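Local coordinates for uncharacterized conserved protein (Staphylococcus epidermidis, PDB 3FRM) that is of unknown function but carries a GNAT-type acetyltransferase domain, and so may transfer acyl groups from a coenzyme A thioester, at residues 110-121 with 203-214; 161-169 with 177-185. All coordinates share one frame; numbering follows the deposited sequence.

Contact 1: 110-121 with 203-214. With SO4 (sulfate ion), chain H.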
loop_
_atom_site.group_PDB
_atom_site.type_symbol
_atom_site.label_atom_id
_atom_site.label_comp_id
_atom_site.label_asym_id
_atom_site.label_seq_id
_atom_site.Cartn_x
_atom_site.Cartn_y
_atom_site.Cartn_z
ATOM N N LEU A 110 4.462 7.594 -19.231
ATOM C CA LEU A 110 4.025 8.750 -18.444
ATOM C C LEU A 110 3.641 9.933 -19.353
ATOM O O LEU A 110 2.769 10.745 -18.999
ATOM C CB LEU A 110 5.152 9.180 -17.503
ATOM C CG LEU A 110 5.271 8.794 -16.019
ATOM C CD1 LEU A 110 4.401 7.653 -15.501
ATOM C CD2 LEU A 110 6.729 8.551 -15.658
ATOM N N LYS A 111 4.301 10.068 -20.502
ATOM C CA LYS A 111 3.955 11.130 -21.453
ATOM C C LYS A 111 2.487 10.953 -21.857
ATOM O O LYS A 111 1.682 11.877 -21.854
ATOM C CB LYS A 111 4.808 11.006 -22.728
ATOM C CG LYS A 111 6.289 11.297 -22.570
ATOM C CD LYS A 111 7.046 11.222 -23.929
ATOM C CE LYS A 111 8.552 11.144 -23.619
ATOM N NZ LYS A 111 9.391 11.266 -24.838
ATOM N N GLU A 112 2.170 9.724 -22.235
ATOM C CA GLU A 112 0.818 9.294 -22.592
ATOM C C GLU A 112 -0.272 9.739 -21.570
ATOM O O GLU A 112 -1.433 9.863 -21.942
ATOM C CB GLU A 112 0.838 7.762 -22.704
ATOM C CG GLU A 112 -0.381 7.172 -23.333
ATOM C CD GLU A 112 -1.570 7.050 -22.364
ATOM O OE1 GLU A 112 -1.358 7.067 -21.107
ATOM O OE2 GLU A 112 -2.715 6.927 -22.882
ATOM N N LEU A 113 0.081 9.944 -20.297
ATOM C CA LEU A 113 -0.951 10.249 -19.277
ATOM C C LEU A 113 -1.626 11.614 -19.412
ATOM O O LEU A 113 -2.684 11.865 -18.809
ATOM C CB LEU A 113 -0.371 10.162 -17.889
ATOM C CG LEU A 113 -0.553 8.909 -17.053
ATOM C CD1 LEU A 113 -0.966 7.675 -17.824
ATOM C CD2 LEU A 113 0.710 8.686 -16.271
ATOM N N SER A 114 -0.989 12.495 -20.181
ATOM C CA SER A 114 -1.420 13.899 -20.294
ATOM C C SER A 114 -2.770 14.030 -20.949
ATOM O O SER A 114 -3.077 13.295 -21.872
ATOM C CB SER A 114 -0.420 14.769 -21.068
ATOM O OG SER A 114 -0.418 16.073 -20.483
ATOM N N ARG A 115 -3.570 14.958 -20.440
ATOM C CA ARG A 115 -4.894 15.192 -20.972
ATOM C C ARG A 115 -5.161 16.686 -21.254
ATOM O O ARG A 115 -6.290 17.076 -21.596
ATOM C CB ARG A 115 -5.938 14.587 -20.035
ATOM C CG ARG A 115 -6.794 13.441 -20.616
ATOM C CD ARG A 115 -6.114 12.520 -21.651
ATOM N NE ARG A 115 -6.342 11.101 -21.321
ATOM C CZ ARG A 115 -5.580 10.072 -21.724
ATOM N NH1 ARG A 115 -5.875 8.827 -21.335
ATOM N NH2 ARG A 115 -4.520 10.273 -22.500
ATOM N N LYS A 116 -4.110 17.503 -21.151
ATOM C CA LYS A 116 -4.186 18.960 -21.356
ATOM C C LYS A 116 -5.154 19.606 -20.384
ATOM O O LYS A 116 -5.827 20.581 -20.724
ATOM C CB LYS A 116 -4.535 19.316 -22.818
ATOM C CG LYS A 116 -3.460 18.909 -23.816
ATOM C CD LYS A 116 -2.392 19.985 -23.965
ATOM C CE LYS A 116 -2.768 20.968 -25.081
ATOM N NZ LYS A 116 -2.116 22.315 -24.888
ATOM N N ARG A 117 -5.224 19.039 -19.177
ATOM C CA ARG A 117 -5.983 19.646 -18.100
ATOM C C ARG A 117 -5.427 21.051 -17.867
ATOM O O ARG A 117 -4.308 21.344 -18.280
ATOM C CB ARG A 117 -5.903 18.798 -16.850
ATOM C CG ARG A 117 -6.565 17.452 -16.997
ATOM C CD ARG A 117 -5.866 16.413 -16.090
ATOM N NE ARG A 117 -6.355 15.042 -16.316
ATOM C CZ ARG A 117 -5.647 13.983 -16.743
ATOM N NH1 ARG A 117 -4.337 14.048 -17.010
ATOM N NH2 ARG A 117 -6.276 12.829 -16.890
ATOM N N ASP A 118 -6.209 21.948 -17.276
ATOM C CA ASP A 118 -5.622 23.211 -16.819
ATOM C C ASP A 118 -4.927 23.095 -15.438
ATOM O O ASP A 118 -5.535 23.300 -14.372
ATOM C CB ASP A 118 -6.618 24.358 -16.838
ATOM C CG ASP A 118 -5.953 25.696 -16.555
ATOM O OD1 ASP A 118 -6.173 26.640 -17.320
ATOM O OD2 ASP A 118 -5.185 25.808 -15.584
ATOM N N VAL A 119 -3.640 22.775 -15.485
ATOM C CA VAL A 119 -2.817 22.650 -14.307
ATOM C C VAL A 119 -1.506 23.307 -14.680
ATOM O O VAL A 119 -0.823 22.902 -15.622
ATOM C CB VAL A 119 -2.515 21.152 -13.953
ATOM C CG1 VAL A 119 -1.563 21.082 -12.805
ATOM C CG2 VAL A 119 -3.782 20.368 -13.639
ATOM N N ASP A 120 -1.128 24.324 -13.948
ATOM C CA ASP A 120 0.035 25.034 -14.347
ATOM C C ASP A 120 1.167 24.507 -13.476
ATOM O O ASP A 120 1.032 24.463 -12.260
ATOM C CB ASP A 120 -0.252 26.533 -14.219
ATOM C CG ASP A 120 1.007 27.387 -14.164
ATOM O OD1 ASP A 120 1.899 27.199 -15.037
ATOM O OD2 ASP A 120 1.076 28.282 -13.259
ATOM N N ILE A 121 2.257 24.074 -14.122
ATOM C CA ILE A 121 3.381 23.367 -13.466
ATOM C C ILE A 121 4.667 24.152 -13.623
ATOM O O ILE A 121 5.095 24.420 -14.740
ATOM C CB ILE A 121 3.617 21.945 -14.043
ATOM C CG1 ILE A 121 2.310 21.138 -14.076
ATOM C CG2 ILE A 121 4.716 21.201 -13.239
ATOM C CD1 ILE A 121 2.433 19.629 -14.545
ATOM N N GLY A 203 -6.801 14.059 -11.871
ATOM C CA GLY A 203 -5.931 14.170 -13.045
ATOM C C GLY A 203 -4.732 15.047 -12.797
ATOM O O GLY A 203 -3.831 15.151 -13.636
ATOM N N ILE A 204 -4.718 15.681 -11.633
ATOM C CA ILE A 204 -3.594 16.506 -11.254
ATOM C C ILE A 204 -2.271 15.741 -11.122
ATOM O O ILE A 204 -1.245 16.214 -11.645
ATOM C CB ILE A 204 -3.906 17.307 -10.025
ATOM C CG1 ILE A 204 -5.115 18.214 -10.339
ATOM C CG2 ILE A 204 -2.669 18.057 -9.593
ATOM C CD1 ILE A 204 -5.666 18.925 -9.085
ATOM N N GLY A 205 -2.275 14.601 -10.409
ATOM C CA GLY A 205 -1.093 13.747 -10.325
ATOM C C GLY A 205 -0.703 13.234 -11.723
ATOM O O GLY A 205 0.479 13.189 -12.095
ATOM N N SER A 206 -1.655 12.855 -12.550
ATOM C CA SER A 206 -1.149 12.357 -13.817
ATOM C C SER A 206 -0.560 13.496 -14.715
ATOM O O SER A 206 0.371 13.250 -15.463
ATOM C CB SER A 206 -2.162 11.477 -14.508
ATOM O OG SER A 206 -3.067 12.322 -15.151
ATOM N N GLU A 207 -1.015 14.750 -14.551
ATOM C CA GLU A 207 -0.345 15.856 -15.230
ATOM C C GLU A 207 1.100 15.980 -14.781
ATOM O O GLU A 207 2.000 16.063 -15.610
ATOM C CB GLU A 207 -1.107 17.187 -15.148
ATOM C CG GLU A 207 -2.326 17.303 -16.127
ATOM C CD GLU A 207 -2.018 17.089 -17.629
ATOM O OE1 GLU A 207 -2.949 16.718 -18.393
ATOM O OE2 GLU A 207 -0.855 17.291 -18.058
ATOM N N ILE A 208 1.323 15.920 -13.469
ATOM C CA ILE A 208 2.645 16.067 -12.911
ATOM C C ILE A 208 3.536 14.958 -13.409
ATOM O O ILE A 208 4.728 15.148 -13.679
ATOM C CB ILE A 208 2.615 16.094 -11.365
ATOM C CG1 ILE A 208 2.107 17.445 -10.882
ATOM C CG2 ILE A 208 3.980 15.760 -10.772
ATOM C CD1 ILE A 208 1.420 17.402 -9.462
ATOM N N GLN A 209 2.950 13.788 -13.566
ATOM C CA GLN A 209 3.725 12.657 -13.940
ATOM C C GLN A 209 4.175 12.784 -15.396
ATOM O O GLN A 209 5.340 12.572 -15.698
ATOM C CB GLN A 209 2.882 11.431 -13.743
ATOM C CG GLN A 209 3.696 10.226 -13.567
ATOM C CD GLN A 209 4.206 10.143 -12.180
ATOM O OE1 GLN A 209 3.483 10.426 -11.252
ATOM N NE2 GLN A 209 5.452 9.739 -12.022
ATOM N N ALA A 210 3.248 13.123 -16.291
ATOM C CA ALA A 210 3.575 13.301 -17.685
ATOM C C ALA A 210 4.615 14.386 -17.917
ATOM O O ALA A 210 5.421 14.284 -18.835
ATOM C CB ALA A 210 2.312 13.610 -18.509
ATOM N N TYR A 211 4.573 15.431 -17.105
ATOM C CA TYR A 211 5.566 16.483 -17.164
ATOM C C TYR A 211 6.959 15.885 -16.922
ATOM O O TYR A 211 7.868 16.034 -17.746
ATOM C CB TYR A 211 5.253 17.512 -16.078
ATOM C CG TYR A 211 6.109 18.730 -16.150
ATOM C CD1 TYR A 211 5.611 19.921 -16.710
ATOM C CD2 TYR A 211 7.417 18.721 -15.649
ATOM C CE1 TYR A 211 6.400 21.060 -16.804
ATOM C CE2 TYR A 211 8.221 19.871 -15.733
ATOM C CZ TYR A 211 7.695 21.027 -16.328
ATOM O OH TYR A 211 8.459 22.159 -16.410
ATOM N N VAL A 212 7.116 15.220 -15.782
ATOM C CA VAL A 212 8.327 14.502 -15.476
ATOM C C VAL A 212 8.699 13.598 -16.680
ATOM O O VAL A 212 9.865 13.510 -17.096
ATOM C CB VAL A 212 8.144 13.715 -14.156
ATOM C CG1 VAL A 212 9.269 12.760 -13.938
ATOM C CG2 VAL A 212 8.015 14.685 -12.917
ATOM N N GLY A 213 7.691 12.968 -17.275
ATOM C CA GLY A 213 7.908 12.072 -18.388
ATOM C C GLY A 213 8.527 12.789 -19.580
ATOM O O GLY A 213 9.410 12.215 -20.264
ATOM N N ARG A 214 8.047 14.020 -19.841
ATOM C CA ARG A 214 8.566 14.831 -20.927
ATOM C C ARG A 214 9.989 15.278 -20.632
ATOM O O ARG A 214 10.828 15.249 -21.523
ATOM C CB ARG A 214 7.646 16.018 -21.280
ATOM C CG ARG A 214 6.342 15.605 -21.984
ATOM C CD ARG A 214 5.467 16.791 -22.374
ATOM N NE ARG A 214 5.248 17.739 -21.279
ATOM C CZ ARG A 214 4.254 17.677 -20.397
ATOM N NH1 ARG A 214 3.345 16.704 -20.465
ATOM N NH2 ARG A 214 4.170 18.596 -19.437
HETATM S S SO4 H . -4.653 11.399 -10.656
HETATM O O1 SO4 H . -4.093 10.841 -11.886
HETATM O O2 SO4 H . -4.464 10.361 -9.656
HETATM O O3 SO4 H . -3.926 12.625 -10.362
HETATM O O4 SO4 H . -6.091 11.637 -10.790
#
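Glu-207 reaches out from helix 204-216 and takes hold of the turn and loop at 111-117. Its OE2 accepts a hydrogen bond from Ser-114 OG at 2.7 Å, and its OE1 accepts one from Arg-115 N at 2.8 Å. Both donors come in on the syn side of the carboxylate. A bend at chi2 (-56°) turns the carboxylate toward the loop. Arg-117 NH1 forms a salt bridge with Glu-207 OE1 at 3.3 Å, with the guanidinium and carboxylate planes 63° apart; the hydrogen bond within it is weak. The same NH1 also donates to Leu-113 O. Gly-203 CA lies over one face of this guanidinium, and Arg-115 CB lies over the opposite face.

The apolar contacts continue along the helix. Ile-121 CG2 sits over the face of the Tyr-211 ring in a CH-pi contact, 3.9 Å from the centroid. Ile-121 CD1 rests against Ile-208 CG1, and Val-119 CG2 meets Ile-204 CG1 at 4.2 Å. At the other end, Ala-210 packs against the turn 111-114.

The helix start also binds a sulfate, probably from the crystallisation liquor. Gly-203 N donates to sulfate O4 at 2.7 Å, Ser-206 N donates to O3, and Arg-237 is a further partner. With its backbone N-H groups holding an anion, the glycine-rich start of this helix is consistent with the pyrophosphate-binding loop of GNAT acetyltransferases.

Contact 2: 161-169 with 177-185. With NA (sodium ion), chain G.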
loop_
_atom_site.group_PDB
_atom_site.type_symbol
_atom_site.label_atom_id
_atom_site.label_comp_id
_atom_site.label_asym_id
_atom_site.label_seq_id
_atom_site.Cartn_x
_atom_site.Cartn_y
_atom_site.Cartn_z
ATOM N N LEU A 161 21.311 25.822 -4.021
ATOM C CA LEU A 161 22.424 24.996 -3.638
ATOM C C LEU A 161 22.365 23.557 -4.210
ATOM O O LEU A 161 23.203 23.195 -5.007
ATOM C CB LEU A 161 22.566 25.023 -2.103
ATOM C CG LEU A 161 22.505 26.396 -1.386
ATOM C CD1 LEU A 161 21.124 27.131 -1.516
ATOM C CD2 LEU A 161 22.884 26.243 0.071
ATOM N N ASP A 162 21.371 22.753 -3.851
ATOM C CA ASP A 162 21.338 21.364 -4.318
ATOM C C ASP A 162 20.868 21.106 -5.759
ATOM O O ASP A 162 20.228 21.930 -6.451
ATOM C CB ASP A 162 20.583 20.453 -3.346
ATOM C CG ASP A 162 19.044 20.492 -3.524
ATOM O OD1 ASP A 162 18.455 21.298 -4.318
ATOM O OD2 ASP A 162 18.418 19.674 -2.817
ATOM N N ASP A 163 21.153 19.901 -6.184
ATOM C CA ASP A 163 21.000 19.638 -7.576
ATOM C C ASP A 163 19.623 19.093 -7.956
ATOM O O ASP A 163 19.141 19.383 -9.036
ATOM C CB ASP A 163 22.216 18.868 -8.089
ATOM C CG ASP A 163 23.465 19.761 -8.141
ATOM O OD1 ASP A 163 23.368 20.892 -8.707
ATOM O OD2 ASP A 163 24.519 19.355 -7.594
ATOM N N ILE A 164 18.994 18.388 -7.020
ATOM C CA ILE A 164 17.558 18.095 -7.001
ATOM C C ILE A 164 16.718 19.251 -7.551
ATOM O O ILE A 164 16.907 20.396 -7.154
ATOM C CB ILE A 164 17.110 17.745 -5.542
ATOM C CG1 ILE A 164 17.970 16.606 -4.995
ATOM C CG2 ILE A 164 15.606 17.438 -5.466
ATOM C CD1 ILE A 164 17.504 15.996 -3.663
ATOM N N GLU A 165 15.835 18.942 -8.510
ATOM C CA GLU A 165 14.860 19.913 -9.033
ATOM C C GLU A 165 13.471 19.642 -8.439
ATOM O O GLU A 165 13.176 18.511 -8.058
ATOM C CB GLU A 165 14.799 19.903 -10.559
ATOM C CG GLU A 165 15.533 21.076 -11.289
ATOM C CD GLU A 165 15.859 22.297 -10.410
ATOM O OE1 GLU A 165 17.065 22.450 -10.083
ATOM O OE2 GLU A 165 14.939 23.093 -10.045
ATOM N N ARG A 166 12.639 20.688 -8.334
ATOM C CA ARG A 166 11.329 20.543 -7.731
ATOM C C ARG A 166 10.199 21.166 -8.536
ATOM O O ARG A 166 10.382 22.185 -9.220
ATOM C CB ARG A 166 11.349 21.091 -6.317
ATOM C CG ARG A 166 12.326 20.384 -5.422
ATOM C CD ARG A 166 12.680 21.270 -4.261
ATOM N NE ARG A 166 13.317 20.521 -3.199
ATOM C CZ ARG A 166 14.622 20.427 -3.028
ATOM N NH1 ARG A 166 15.460 21.060 -3.847
ATOM N NH2 ARG A 166 15.076 19.658 -2.046
ATOM N N LEU A 167 9.024 20.532 -8.476
ATOM C CA LEU A 167 7.836 21.064 -9.137
ATOM C C LEU A 167 6.659 21.437 -8.214
ATOM O O LEU A 167 6.435 20.778 -7.239
ATOM C CB LEU A 167 7.396 20.072 -10.194
ATOM C CG LEU A 167 8.483 19.881 -11.253
ATOM C CD1 LEU A 167 8.164 18.693 -12.170
ATOM C CD2 LEU A 167 8.736 21.151 -12.058
ATOM N N VAL A 168 5.924 22.500 -8.533
ATOM C CA VAL A 168 4.674 22.825 -7.859
ATOM C C VAL A 168 3.654 22.940 -8.952
ATOM O O VAL A 168 3.886 23.648 -9.947
ATOM C CB VAL A 168 4.712 24.221 -7.146
ATOM C CG1 VAL A 168 3.369 24.556 -6.470
ATOM C CG2 VAL A 168 5.791 24.273 -6.128
ATOM N N ALA A 169 2.531 22.240 -8.776
ATOM C CA ALA A 169 1.389 22.385 -9.666
ATOM C C ALA A 169 0.368 23.327 -9.044
ATOM O O ALA A 169 0.166 23.317 -7.782
ATOM C CB ALA A 169 0.756 21.059 -9.942
ATOM N N GLY A 177 0.093 20.481 -5.828
ATOM C CA GLY A 177 0.868 19.243 -6.077
ATOM C C GLY A 177 2.369 19.513 -6.052
ATOM O O GLY A 177 2.818 20.564 -6.506
ATOM N N ILE A 178 3.166 18.591 -5.531
ATOM C CA ILE A 178 4.618 18.779 -5.598
ATOM C C ILE A 178 5.373 17.496 -5.967
ATOM O O ILE A 178 4.841 16.363 -5.864
ATOM C CB ILE A 178 5.213 19.462 -4.278
ATOM C CG1 ILE A 178 4.962 18.568 -3.069
ATOM C CG2 ILE A 178 4.610 20.899 -4.055
ATOM C CD1 ILE A 178 5.620 19.148 -1.729
ATOM N N VAL A 179 6.612 17.641 -6.427
ATOM C CA VAL A 179 7.434 16.449 -6.563
ATOM C C VAL A 179 8.843 16.936 -6.661
ATOM O O VAL A 179 9.055 18.045 -7.121
ATOM C CB VAL A 179 7.020 15.595 -7.824
ATOM C CG1 VAL A 179 7.133 16.434 -9.186
ATOM C CG2 VAL A 179 7.761 14.266 -7.862
ATOM N N ASP A 180 9.765 16.109 -6.198
ATOM C CA ASP A 180 11.204 16.243 -6.392
ATOM C C ASP A 180 11.699 15.314 -7.498
ATOM O O ASP A 180 11.231 14.193 -7.617
ATOM C CB ASP A 180 11.901 15.773 -5.142
ATOM C CG ASP A 180 11.636 16.660 -4.002
ATOM O OD1 ASP A 180 12.432 16.626 -3.048
ATOM O OD2 ASP A 180 10.654 17.434 -4.064
ATOM N N ILE A 181 12.663 15.796 -8.274
ATOM C CA ILE A 181 13.258 15.006 -9.308
ATOM C C ILE A 181 14.753 15.092 -9.219
ATOM O O ILE A 181 15.320 16.166 -9.042
ATOM C CB ILE A 181 12.767 15.371 -10.760
ATOM C CG1 ILE A 181 12.788 16.867 -10.990
ATOM C CG2 ILE A 181 11.360 14.881 -10.978
ATOM C CD1 ILE A 181 11.479 17.590 -10.609
ATOM N N ILE A 182 15.356 13.919 -9.364
ATOM C CA ILE A 182 16.781 13.725 -9.326
ATOM C C ILE A 182 17.125 13.143 -10.678
ATOM O O ILE A 182 16.694 12.019 -11.032
ATOM C CB ILE A 182 17.208 12.728 -8.213
ATOM C CG1 ILE A 182 16.822 13.228 -6.833
ATOM C CG2 ILE A 182 18.704 12.448 -8.247
ATOM C CD1 ILE A 182 15.635 12.449 -6.262
HETATM N N MSE A 183 17.923 13.895 -11.424
HETATM C CA MSE A 183 18.253 13.507 -12.779
HETATM C C MSE A 183 19.667 13.001 -12.930
HETATM O O MSE A 183 20.574 13.505 -12.308
HETATM C CB MSE A 183 18.036 14.677 -13.694
HETATM C CG MSE A 183 16.733 15.320 -13.390
HETATM SE SE MSE A 183 16.554 16.896 -14.474
HETATM C CE MSE A 183 17.785 18.096 -13.471
ATOM N N THR A 184 19.840 11.997 -13.766
ATOM C CA THR A 184 21.138 11.471 -14.024
ATOM C C THR A 184 21.103 11.282 -15.509
ATOM O O THR A 184 20.124 11.613 -16.162
ATOM C CB THR A 184 21.357 10.114 -13.297
ATOM O OG1 THR A 184 20.170 9.318 -13.388
ATOM C CG2 THR A 184 21.660 10.306 -11.806
ATOM N N ASP A 185 22.179 10.763 -16.051
ATOM C CA ASP A 185 22.229 10.471 -17.452
ATOM C C ASP A 185 21.315 9.305 -17.731
ATOM O O ASP A 185 20.545 9.339 -18.682
ATOM C CB ASP A 185 23.650 10.112 -17.849
ATOM C CG ASP A 185 24.595 11.260 -17.653
ATOM O OD1 ASP A 185 25.468 11.173 -16.743
ATOM O OD2 ASP A 185 24.437 12.277 -18.367
HETATM NA NA NA G . 18.335 22.800 -6.749
#
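Leu-167 N donates to Val-179 O at 2.8 Å and 172°, the straightest bond of an antiparallel beta hairpin, strands 165-171 and 174-183, in the GNAT domain. The pairing is regular. Glu-165 with Ile-181 and Leu-167 with Val-179 are hydrogen-bonded pairs.

Arg-166 and Asp-180 form a non-hydrogen-bonded pair, and their side chains lie side by side. Asp-180 OD1 is well out of the guanidinium plane, 4.0 Å from Arg-166 NE, so this long salt bridge rests on charge alone. Asp-180 OD2 is hydrogen-bonded to Tyr-132 of helix 129-136, which packs on this face. Arg-166 NE is buried and has no hydrogen-bond partner. Asp-162 OD1 lies in the guanidinium plane of Arg-166 and offers its syn lone pair to NH1 at 3.0 Å. The same OD1 binds a sodium ion at 2.9 Å. Asp-162 O, Ile-164 O, Tyr-159 and Asn-160 also bind this sodium, where the chain enters the hairpin.

Leu-167, Val-179 and Ile-181 share the other face, toward helix 204-216. In Ile-181, chi1 of 47° with chi2 of -90° brings CD1 back over the paired strand, within 3.8 Å of Leu-167 CG.

Both contacts involve the same mixed sheet, and helix 204-216 connects them. Contact 2 is the more buried. Its hairpin is held mainly by backbone hydrogen bonds, with the Arg-166 and Asp-180 pair on one face. Contact 1 is partly buried and lies farther from the centre of the chain. There a helix meets a loop and the start of edge strand 120-123, and side-chain carboxylate bonds do much of the work. Strand 120-123 neighbours strand 165-171. The helix packs on the largely apolar face of the hairpin through Tyr-211 on Leu-167 and Ile-208 on Val-179 and Ala-169. Each contact also carries an ion: an anion at the helix start in contact 1, a cation beside the hairpin in contact 2.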